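Local atomic coordinates of putative uncharacterized protein (PDB entry 4J25), a protein that probably catalyses 4-hydroxylation of a prolyl residue in elongation factor Tu, using 2-oxoglutarate, dioxygen and a ferrous iron centre. Residues A[125-130]-A[155-160]; A[137-142]-A[211-216]; A[146-151]-A[203-208]. All coordinates share one frame; numbering follows the deposited sequence.

Contact 1: A[125-130]-A[155-160]; sequences LGLEDF and RRMVSA
L125, L127 and F130 meet M157, V158 and A160 in a string of apolar contacts, with one ion pair, E128–R155, at the end nearer the surface. No hydrogen bond joins 125-130 to 155-160: strand 214-222 runs between them in the major sheet, pairing with each, and the side chains meet past it. In the apolar group, CD2 of L127 rests on the root of M157, 3.7 Å from its CB and 4.0 Å from its CG. L125 approaches V158 at about a right angle, one methyl against one methyl, CD1 to CG2 3.8 Å. The F130 ring reaches the small A160 more loosely, CE2 to CB 4.2 Å. M157 and V158 can both turn to this side because a classic beta bulge sets them together opposite F221; E128 and D129 form another opposite R222. The polar group is a single-pronged salt bridge, OE2 of E128 to NH2 of R155 at 2.7 Å. The oxygen lies in the guanidinium plane at its edge, but the carboxylate is turned 90° to that plane, so the groups are not paired side by side. With CG of E128 set between the backbone N and carbonyl carbon (chi1 63°), its extended chain carries the acid across to R155, whose NE is held by the carbonyl of R223. Helix 103-123 packs on L125, L127 and F130. Leucine, valine and phenylalanine suit the space between sheet and helix; the chemistry implies cohesion mainly by apolar packing, while the charge pair lies at the more exposed margin.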
loop_
_atom_site.group_PDB
_atom_site.type_symbol
_atom_site.label_atom_id
_atom_site.label_comp_id
_atom_site.label_asym_id
_atom_site.label_seq_id
_atom_site.Cartn_x
_atom_site.Cartn_y
_atom_site.Cartn_z
ATOM N N LEU A 125 14.075 -3.815 11.033
ATOM C CA LEU A 125 13.438 -2.519 11.258
ATOM C C LEU A 125 12.637 -2.418 12.561
ATOM O O LEU A 125 12.235 -1.322 12.940
ATOM C CB LEU A 125 12.523 -2.150 10.079
ATOM C CG LEU A 125 13.219 -1.816 8.762
ATOM C CD1 LEU A 125 12.220 -1.374 7.685
ATOM C CD2 LEU A 125 14.285 -0.738 8.992
ATOM N N GLY A 126 12.383 -3.530 13.240
ATOM C CA GLY A 126 11.637 -3.453 14.492
ATOM C C GLY A 126 10.185 -2.995 14.363
ATOM O O GLY A 126 9.617 -2.371 15.272
ATOM N N LEU A 127 9.572 -3.306 13.231
ATOM C CA LEU A 127 8.193 -2.908 12.962
ATOM C C LEU A 127 7.231 -3.606 13.932
ATOM O O LEU A 127 7.194 -4.835 14.002
ATOM C CB LEU A 127 7.820 -3.263 11.531
ATOM C CG LEU A 127 8.654 -2.641 10.408
ATOM C CD1 LEU A 127 8.321 -3.283 9.085
ATOM C CD2 LEU A 127 8.418 -1.157 10.367
ATOM N N GLU A 128 6.450 -2.825 14.663
ATOM C CA GLU A 128 5.535 -3.389 15.657
ATOM C C GLU A 128 4.130 -3.628 15.104
ATOM O O GLU A 128 3.414 -4.508 15.589
ATOM C CB GLU A 128 5.427 -2.467 16.864
ATOM C CG GLU A 128 4.848 -1.102 16.540
ATOM C CD GLU A 128 4.355 -0.373 17.775
ATOM O OE1 GLU A 128 5.021 -0.480 18.834
ATOM O OE2 GLU A 128 3.297 0.292 17.688
ATOM N N ASP A 129 3.718 -2.831 14.120
ATOM C CA ASP A 129 2.391 -3.008 13.546
ATOM C C ASP A 129 2.216 -2.392 12.143
ATOM O O ASP A 129 3.143 -1.798 11.557
ATOM C CB ASP A 129 1.314 -2.520 14.532
ATOM C CG ASP A 129 1.078 -1.023 14.481
ATOM O OD1 ASP A 129 0.020 -0.579 14.973
ATOM O OD2 ASP A 129 1.911 -0.279 13.942
ATOM N N PHE A 130 1.021 -2.581 11.614
ATOM C CA PHE A 130 0.631 -2.110 10.300
ATOM C C PHE A 130 -0.714 -1.450 10.473
ATOM O O PHE A 130 -1.627 -2.036 11.063
ATOM C CB PHE A 130 0.515 -3.281 9.322
ATOM C CG PHE A 130 0.087 -2.878 7.932
ATOM C CD1 PHE A 130 -1.181 -3.234 7.440
ATOM C CD2 PHE A 130 0.935 -2.129 7.119
ATOM C CE1 PHE A 130 -1.576 -2.858 6.152
ATOM C CE2 PHE A 130 0.550 -1.763 5.838
ATOM C CZ PHE A 130 -0.723 -2.133 5.351
ATOM N N ARG A 155 6.776 7.571 12.999
ATOM C CA ARG A 155 6.960 6.138 13.282
ATOM C C ARG A 155 6.777 5.272 12.040
ATOM O O ARG A 155 7.156 4.105 12.027
ATOM C CB ARG A 155 5.963 5.674 14.338
ATOM C CG ARG A 155 6.227 6.205 15.729
ATOM C CD ARG A 155 5.018 6.035 16.599
ATOM N NE ARG A 155 4.644 4.632 16.747
ATOM C CZ ARG A 155 3.511 4.225 17.308
ATOM N NH1 ARG A 155 2.638 5.110 17.770
ATOM N NH2 ARG A 155 3.248 2.935 17.415
ATOM N N ARG A 156 6.191 5.856 11.002
ATOM C CA ARG A 156 5.964 5.142 9.754
ATOM C C ARG A 156 7.274 4.937 9.029
ATOM O O ARG A 156 7.992 5.881 8.727
ATOM C CB ARG A 156 4.926 5.876 8.910
ATOM C CG ARG A 156 3.684 6.148 9.722
ATOM C CD ARG A 156 2.553 6.737 8.943
ATOM N NE ARG A 156 2.896 7.987 8.283
ATOM C CZ ARG A 156 2.063 8.643 7.477
ATOM N NH1 ARG A 156 0.839 8.171 7.252
ATOM N NH2 ARG A 156 2.443 9.768 6.903
ATOM N N MET A 157 7.595 3.675 8.795
ATOM C CA MET A 157 8.869 3.276 8.231
ATOM C C MET A 157 8.729 2.738 6.803
ATOM O O MET A 157 9.624 2.897 5.990
ATOM C CB MET A 157 9.497 2.181 9.086
ATOM C CG MET A 157 9.837 2.602 10.501
ATOM S SD MET A 157 10.918 4.060 10.525
ATOM C CE MET A 157 12.408 3.377 9.831
ATOM N N VAL A 158 7.626 2.056 6.516
ATOM C CA VAL A 158 7.433 1.457 5.207
ATOM C C VAL A 158 5.987 1.660 4.798
ATOM O O VAL A 158 5.094 1.421 5.586
ATOM C CB VAL A 158 7.714 -0.073 5.210
ATOM C CG1 VAL A 158 7.479 -0.660 3.798
ATOM C CG2 VAL A 158 9.136 -0.390 5.712
ATOM N N SER A 159 5.774 2.085 3.564
ATOM C CA SER A 159 4.450 2.385 3.048
ATOM C C SER A 159 4.020 1.262 2.139
ATOM O O SER A 159 4.843 0.664 1.475
ATOM C CB SER A 159 4.482 3.673 2.231
ATOM O OG SER A 159 4.998 4.740 3.001
ATOM N N ALA A 160 2.727 0.986 2.099
ATOM C CA ALA A 160 2.206 -0.064 1.249
ATOM C C ALA A 160 0.811 0.335 0.786
ATOM O O ALA A 160 -0.052 0.702 1.594
ATOM C CB ALA A 160 2.179 -1.390 1.993
#

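Contact 2: A[137-142]-A[211-216]; sequences YPPGAF and GRERLS. With OGA (N-oxalylglycine), chain J.
Y137 and R214 face each other as an antiparallel hydrogen-bonded pair where strand 129-137 ends and strand 214-222 begins, in the major sheet of the double-stranded beta-helix (jellyroll). Their side chains lie side by side and point the same way, into the pocket of N-oxalylglycine, a 2-oxoglutarate analogue. The ring and guanidinium planes are only 10° apart but meet obliquely, with CE2 of Y137 3.8 Å from NH1 of R214. R214 has its CG opposite the backbone N (chi1 -180°) and stays extended to NE, which gives the cation the length to reach the ligand. There it grips both oxygens of the terminal carboxylate: NH1 donates to O4 at 2.9 Å and NH2 to O3 at 3.1 Å, with O3 in the guanidinium plane. NE is used separately by the carbonyl of G174, which fixes the rotation of the group. An arginine suits this place because its two parallel N-H groups match a carboxylate, while the tyrosine runs alongside it. OG of S216, on the same strand, meets a water 2.5 Å away that is linked only weakly to OH of Y137 and N1 of the ligand. Beyond the pair the chain turns back through a type II beta turn from P138 to A141, where P139 has the restricted phi needed and G140 the positive phi. P139 also lies alongside E213, its CD 4.1 Å from CG of the glutamate. N of Y137 donates to O of R214 at 2.8 Å, N of R214 to O of Y137, and CA of E213 adds a CA-H...O contact to that same tyrosine oxygen at 3.3 Å.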
loop_
_atom_site.group_PDB
_atom_site.type_symbol
_atom_site.label_atom_id
_atom_site.label_comp_id
_atom_site.label_asym_id
_atom_site.label_seq_id
_atom_site.Cartn_x
_atom_site.Cartn_y
_atom_site.Cartn_z
ATOM N N TYR A 137 -10.693 8.072 -4.455
ATOM C CA TYR A 137 -10.525 9.384 -5.057
ATOM C C TYR A 137 -11.564 9.616 -6.152
ATOM O O TYR A 137 -11.661 8.833 -7.101
ATOM C CB TYR A 137 -9.105 9.539 -5.610
ATOM C CG TYR A 137 -8.026 9.384 -4.553
ATOM C CD1 TYR A 137 -8.352 9.254 -3.211
ATOM C CD2 TYR A 137 -6.681 9.364 -4.897
ATOM C CE1 TYR A 137 -7.370 9.107 -2.245
ATOM C CE2 TYR A 137 -5.693 9.217 -3.933
ATOM C CZ TYR A 137 -6.043 9.087 -2.611
ATOM O OH TYR A 137 -5.071 8.931 -1.634
ATOM N N PRO A 138 -12.369 10.680 -6.010
ATOM C CA PRO A 138 -13.323 11.030 -7.068
ATOM C C PRO A 138 -12.560 11.439 -8.312
ATOM O O PRO A 138 -11.398 11.814 -8.188
ATOM C CB PRO A 138 -14.071 12.240 -6.498
ATOM C CG PRO A 138 -13.770 12.264 -5.049
ATOM C CD PRO A 138 -12.429 11.620 -4.880
ATOM N N PRO A 139 -13.189 11.363 -9.493
ATOM C CA PRO A 139 -12.525 11.836 -10.718
ATOM C C PRO A 139 -12.045 13.273 -10.561
ATOM O O PRO A 139 -12.806 14.113 -10.130
ATOM C CB PRO A 139 -13.636 11.760 -11.774
ATOM C CG PRO A 139 -14.599 10.745 -11.248
ATOM C CD PRO A 139 -14.546 10.853 -9.753
ATOM N N GLY A 140 -10.792 13.544 -10.901
ATOM C CA GLY A 140 -10.241 14.879 -10.757
ATOM C C GLY A 140 -9.382 15.066 -9.517
ATOM O O GLY A 140 -8.575 15.991 -9.459
ATOM N N ALA A 141 -9.550 14.202 -8.520
ATOM C CA ALA A 141 -8.779 14.326 -7.292
ATOM C C ALA A 141 -7.334 13.931 -7.557
ATOM O O ALA A 141 -7.054 13.012 -8.323
ATOM C CB ALA A 141 -9.372 13.471 -6.188
ATOM N N PHE A 142 -6.419 14.654 -6.927
ATOM C CA PHE A 142 -5.014 14.335 -7.013
ATOM C C PHE A 142 -4.391 14.510 -5.649
ATOM O O PHE A 142 -5.015 15.062 -4.746
ATOM C CB PHE A 142 -4.330 15.245 -8.029
ATOM C CG PHE A 142 -4.493 16.708 -7.743
ATOM C CD1 PHE A 142 -3.550 17.388 -6.986
ATOM C CD2 PHE A 142 -5.576 17.409 -8.243
ATOM C CE1 PHE A 142 -3.693 18.739 -6.728
ATOM C CE2 PHE A 142 -5.732 18.754 -7.991
ATOM C CZ PHE A 142 -4.792 19.426 -7.233
ATOM N N GLY A 211 -9.590 10.098 -14.382
ATOM C CA GLY A 211 -10.847 10.454 -15.005
ATOM C C GLY A 211 -11.991 9.620 -14.471
ATOM O O GLY A 211 -13.122 9.788 -14.902
ATOM N N ARG A 212 -11.703 8.709 -13.544
ATOM C CA ARG A 212 -12.744 7.874 -12.953
ATOM C C ARG A 212 -12.380 7.546 -11.508
ATOM O O ARG A 212 -11.238 7.698 -11.106
ATOM C CB ARG A 212 -12.945 6.588 -13.762
ATOM C CG ARG A 212 -11.670 5.788 -13.960
ATOM C CD ARG A 212 -11.915 4.416 -14.608
ATOM N NE ARG A 212 -12.231 3.377 -13.622
ATOM C CZ ARG A 212 -11.941 2.081 -13.754
ATOM N NH1 ARG A 212 -12.273 1.226 -12.793
ATOM N NH2 ARG A 212 -11.317 1.628 -14.833
ATOM N N GLU A 213 -13.364 7.123 -10.727
ATOM C CA GLU A 213 -13.135 6.840 -9.316
ATOM C C GLU A 213 -11.951 5.913 -9.148
ATOM O O GLU A 213 -11.850 4.881 -9.809
ATOM C CB GLU A 213 -14.354 6.171 -8.696
ATOM C CG GLU A 213 -15.576 7.034 -8.627
ATOM C CD GLU A 213 -16.752 6.264 -8.084
ATOM O OE1 GLU A 213 -16.522 5.250 -7.377
ATOM O OE2 GLU A 213 -17.900 6.657 -8.372
ATOM N N ARG A 214 -11.047 6.279 -8.258
ATOM C CA ARG A 214 -9.847 5.493 -8.066
ATOM C C ARG A 214 -9.807 4.934 -6.651
ATOM O O ARG A 214 -9.772 5.675 -5.691
ATOM C CB ARG A 214 -8.632 6.356 -8.350
ATOM C CG ARG A 214 -7.298 5.684 -8.198
ATOM C CD ARG A 214 -6.314 6.784 -7.969
ATOM N NE ARG A 214 -4.916 6.422 -8.112
ATOM C CZ ARG A 214 -4.086 6.160 -7.099
ATOM N NH1 ARG A 214 -4.513 6.137 -5.837
ATOM N NH2 ARG A 214 -2.821 5.885 -7.357
ATOM N N LEU A 215 -9.780 3.614 -6.556
ATOM C CA LEU A 215 -9.852 2.911 -5.285
ATOM C C LEU A 215 -8.526 2.307 -4.851
ATOM O O LEU A 215 -7.832 1.686 -5.659
ATOM C CB LEU A 215 -10.866 1.779 -5.392
ATOM C CG LEU A 215 -12.301 2.104 -5.777
ATOM C CD1 LEU A 215 -13.136 0.842 -5.580
ATOM C CD2 LEU A 215 -12.854 3.232 -4.980
ATOM N N SER A 216 -8.191 2.465 -3.571
ATOM C CA SER A 216 -6.975 1.863 -3.018
ATOM C C SER A 216 -7.103 1.526 -1.528
ATOM O O SER A 216 -8.039 1.944 -0.860
ATOM C CB SER A 216 -5.797 2.814 -3.187
ATOM O OG SER A 216 -6.096 4.039 -2.560
HETATM C C1 OGA J . -0.893 8.304 0.652
HETATM C C2 OGA J . -0.522 8.093 -0.784
HETATM C C4 OGA J . -0.934 7.035 -2.977
HETATM C C5 OGA J . -1.864 6.120 -3.699
HETATM O O1 OGA J . -2.038 7.917 1.025
HETATM O O2 OGA J . -0.063 8.837 1.472
HETATM O "O2'" OGA J . 0.467 8.648 -1.240
HETATM O O3 OGA J . -1.432 5.445 -4.666
HETATM N N1 OGA J . -1.323 7.228 -1.620
HETATM O O4 OGA J . -3.069 6.015 -3.351
HETATM O O HOH W 1 -4.244 5.558 -1.765
#

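Contact 3: A[146-151]-A[203-208]; sequences HLDRFR and VPHEVL. With MN (manganese (II) ion), chain I; OGA (N-oxalylglycine), chain J.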
loop_
_atom_site.group_PDB
_atom_site.type_symbol
_atom_site.label_atom_id
_atom_site.label_comp_id
_atom_site.label_asym_id
_atom_site.label_seq_id
_atom_site.Cartn_x
_atom_site.Cartn_y
_atom_site.Cartn_z
ATOM N N HIS A 146 4.787 14.469 -2.078
ATOM C CA HIS A 146 4.977 14.407 -0.634
ATOM C C HIS A 146 5.805 13.203 -0.230
ATOM O O HIS A 146 6.024 12.271 -1.022
ATOM C CB HIS A 146 3.630 14.383 0.101
ATOM C CG HIS A 146 2.866 13.104 -0.058
ATOM N ND1 HIS A 146 2.124 12.818 -1.180
ATOM C CD2 HIS A 146 2.724 12.041 0.768
ATOM C CE1 HIS A 146 1.561 11.629 -1.043
ATOM N NE2 HIS A 146 1.912 11.135 0.128
ATOM N N LEU A 147 6.275 13.258 1.012
ATOM C CA LEU A 147 6.887 12.121 1.674
ATOM C C LEU A 147 5.930 11.669 2.758
ATOM O O LEU A 147 5.283 12.487 3.405
ATOM C CB LEU A 147 8.218 12.497 2.320
ATOM C CG LEU A 147 9.410 12.629 1.390
ATOM C CD1 LEU A 147 10.335 13.762 1.867
ATOM C CD2 LEU A 147 10.156 11.328 1.314
ATOM N N ASP A 148 5.844 10.367 2.964
ATOM C CA ASP A 148 4.953 9.846 3.985
ATOM C C ASP A 148 5.519 10.068 5.380
ATOM O O ASP A 148 4.777 10.313 6.315
ATOM C CB ASP A 148 4.687 8.362 3.771
ATOM C CG ASP A 148 3.771 8.089 2.585
ATOM O OD1 ASP A 148 3.055 8.987 2.107
ATOM O OD2 ASP A 148 3.780 6.943 2.148
ATOM N N ARG A 149 6.824 9.958 5.526
ATOM C CA ARG A 149 7.457 10.128 6.832
ATOM C C ARG A 149 8.348 11.363 6.831
ATOM O O ARG A 149 9.260 11.452 6.032
ATOM C CB ARG A 149 8.296 8.894 7.176
ATOM C CG ARG A 149 9.074 9.048 8.456
ATOM C CD ARG A 149 10.335 8.217 8.498
ATOM N NE ARG A 149 11.014 8.413 9.776
ATOM C CZ ARG A 149 12.067 7.715 10.182
ATOM N NH1 ARG A 149 12.572 6.765 9.407
ATOM N NH2 ARG A 149 12.613 7.967 11.364
ATOM N N PHE A 150 8.084 12.306 7.725
ATOM C CA PHE A 150 8.941 13.481 7.871
ATOM C C PHE A 150 10.226 13.132 8.629
ATOM O O PHE A 150 10.345 12.050 9.207
ATOM C CB PHE A 150 8.189 14.584 8.612
ATOM C CG PHE A 150 6.940 15.056 7.906
ATOM C CD1 PHE A 150 6.715 14.756 6.565
ATOM C CD2 PHE A 150 5.989 15.809 8.592
ATOM C CE1 PHE A 150 5.568 15.199 5.925
ATOM C CE2 PHE A 150 4.842 16.252 7.957
ATOM C CZ PHE A 150 4.629 15.948 6.624
ATOM N N ARG A 151 11.187 14.048 8.642
ATOM C CA ARG A 151 12.402 13.837 9.423
ATOM C C ARG A 151 12.116 13.964 10.929
ATOM O O ARG A 151 13.044 14.038 11.735
ATOM C CB ARG A 151 13.487 14.836 9.008
ATOM N N VAL A 203 11.086 7.897 -0.401
ATOM C CA VAL A 203 10.534 8.037 -1.746
ATOM C C VAL A 203 9.423 9.069 -1.828
ATOM O O VAL A 203 8.284 8.797 -1.430
ATOM C CB VAL A 203 9.997 6.712 -2.264
ATOM C CG1 VAL A 203 9.441 6.889 -3.682
ATOM C CG2 VAL A 203 11.084 5.680 -2.250
ATOM N N PRO A 204 9.747 10.264 -2.351
ATOM C CA PRO A 204 8.681 11.231 -2.594
ATOM C C PRO A 204 7.755 10.664 -3.643
ATOM O O PRO A 204 8.212 9.903 -4.503
ATOM C CB PRO A 204 9.425 12.454 -3.130
ATOM C CG PRO A 204 10.839 12.256 -2.746
ATOM C CD PRO A 204 11.063 10.792 -2.757
ATOM N N HIS A 205 6.476 10.996 -3.579
ATOM C CA HIS A 205 5.527 10.448 -4.547
ATOM C C HIS A 205 4.298 11.330 -4.631
ATOM O O HIS A 205 4.078 12.185 -3.781
ATOM C CB HIS A 205 5.139 9.008 -4.204
ATOM C CG HIS A 205 4.552 8.847 -2.834
ATOM N ND1 HIS A 205 5.335 8.774 -1.703
ATOM C CD2 HIS A 205 3.271 8.729 -2.411
ATOM C CE1 HIS A 205 4.562 8.642 -0.638
ATOM N NE2 HIS A 205 3.307 8.596 -1.037
ATOM N N GLU A 206 3.520 11.144 -5.684
ATOM C CA GLU A 206 2.314 11.923 -5.883
ATOM C C GLU A 206 1.308 11.082 -6.646
ATOM O O GLU A 206 1.646 10.022 -7.175
ATOM C CB GLU A 206 2.632 13.211 -6.649
ATOM C CG GLU A 206 3.067 12.967 -8.059
ATOM C CD GLU A 206 3.509 14.219 -8.772
ATOM O OE1 GLU A 206 3.915 14.117 -9.944
ATOM O OE2 GLU A 206 3.478 15.306 -8.166
ATOM N N VAL A 207 0.066 11.548 -6.683
ATOM C CA VAL A 207 -0.981 10.892 -7.456
ATOM C C VAL A 207 -1.517 11.871 -8.476
ATOM O O VAL A 207 -1.969 12.953 -8.121
ATOM C CB VAL A 207 -2.138 10.421 -6.573
ATOM C CG1 VAL A 207 -3.280 9.790 -7.442
ATOM C CG2 VAL A 207 -1.633 9.448 -5.520
ATOM N N LEU A 208 -1.450 11.496 -9.750
ATOM C CA LEU A 208 -1.972 12.341 -10.818
ATOM C C LEU A 208 -3.494 12.162 -10.917
ATOM O O LEU A 208 -4.021 11.112 -10.563
ATOM C CB LEU A 208 -1.301 12.006 -12.149
ATOM C CG LEU A 208 0.201 12.282 -12.268
ATOM C CD1 LEU A 208 0.625 12.316 -13.733
ATOM C CD2 LEU A 208 0.550 13.576 -11.610
HETATM MN MN MN I . 1.792 8.961 0.366
HETATM C C1 OGA J . -0.893 8.304 0.652
HETATM C C2 OGA J . -0.522 8.093 -0.784
HETATM C C4 OGA J . -0.934 7.035 -2.977
HETATM C C5 OGA J . -1.864 6.120 -3.699
HETATM O O1 OGA J . -2.038 7.917 1.025
HETATM O O2 OGA J . -0.063 8.837 1.472
HETATM O "O2'" OGA J . 0.467 8.648 -1.240
HETATM O O3 OGA J . -1.432 5.445 -4.666
HETATM N N1 OGA J . -1.323 7.228 -1.620
HETATM O O4 OGA J . -3.069 6.015 -3.351
HETATM O O HOH W 2 7.333 8.561 1.218
HETATM O O HOH W 3 1.608 6.727 0.532
#
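The imidazoles of H146 and H205 lean obliquely together, planes at 59° and centroids 4.2 Å apart, because both put NE2 on one manganese. Y143 stacks on the H146 ring, whereas F198 meets H205 edge-to-face. At the in-plane edge of H205, ND1 donates an almost straight bond (173°) to O of V203 at 3.0 Å; H146 uses its own ND1 on the carbonyl of R144 and has ligand O2' in plane at its edge, 3.2 Å from CE1. The two ND1 bonds fix the rotation of both rings and leave each NE2 to the metal. The carboxylate of D148 stands nearly upright to the H205 ring, at 82°, its OD1 on the manganese and 3.2 Å from CE1 of H205. Its other oxygen, OD2, is gripped by S159, W220 and a metal-bound water, which would fix the carboxylate and suits a one-oxygen ligand. The backbones of H146 and H205 form an antiparallel hydrogen-bonded pair, N of H205 to O of H146 at 2.9 Å, bringing the two histidines to one side. N-oxalylglycine chelates through O2 and O2', and the water, 2.2 Å from the manganese, completes six ligands. This is the HxD...H facial triad of 2-oxoglutarate oxygenases, with manganese presumably standing in for iron.

Overall arrangement
Contact 3 is the metal centre, and the other two flank it. Contact 1, its centre 15 Å away, touches it directly: R156, turned away from 125-130, probably hydrogen-bonds the backbone oxygen of D148, and A160 has its side chain about 8 Å from that of D148 and about 10 Å from the manganese. Contact 2, 18 Å from contact 3 between centres, holds the far end of the same N-oxalylglycine; V207 bridges the two, its CG1 3.7 Å from CZ of R214. Contacts 1 and 2 do not touch, their nearest atoms being about 8 Å apart, but both belong to one sheet, in which 214-222 lies between 129-137 and 156-163, on opposite sides of the chain's centre.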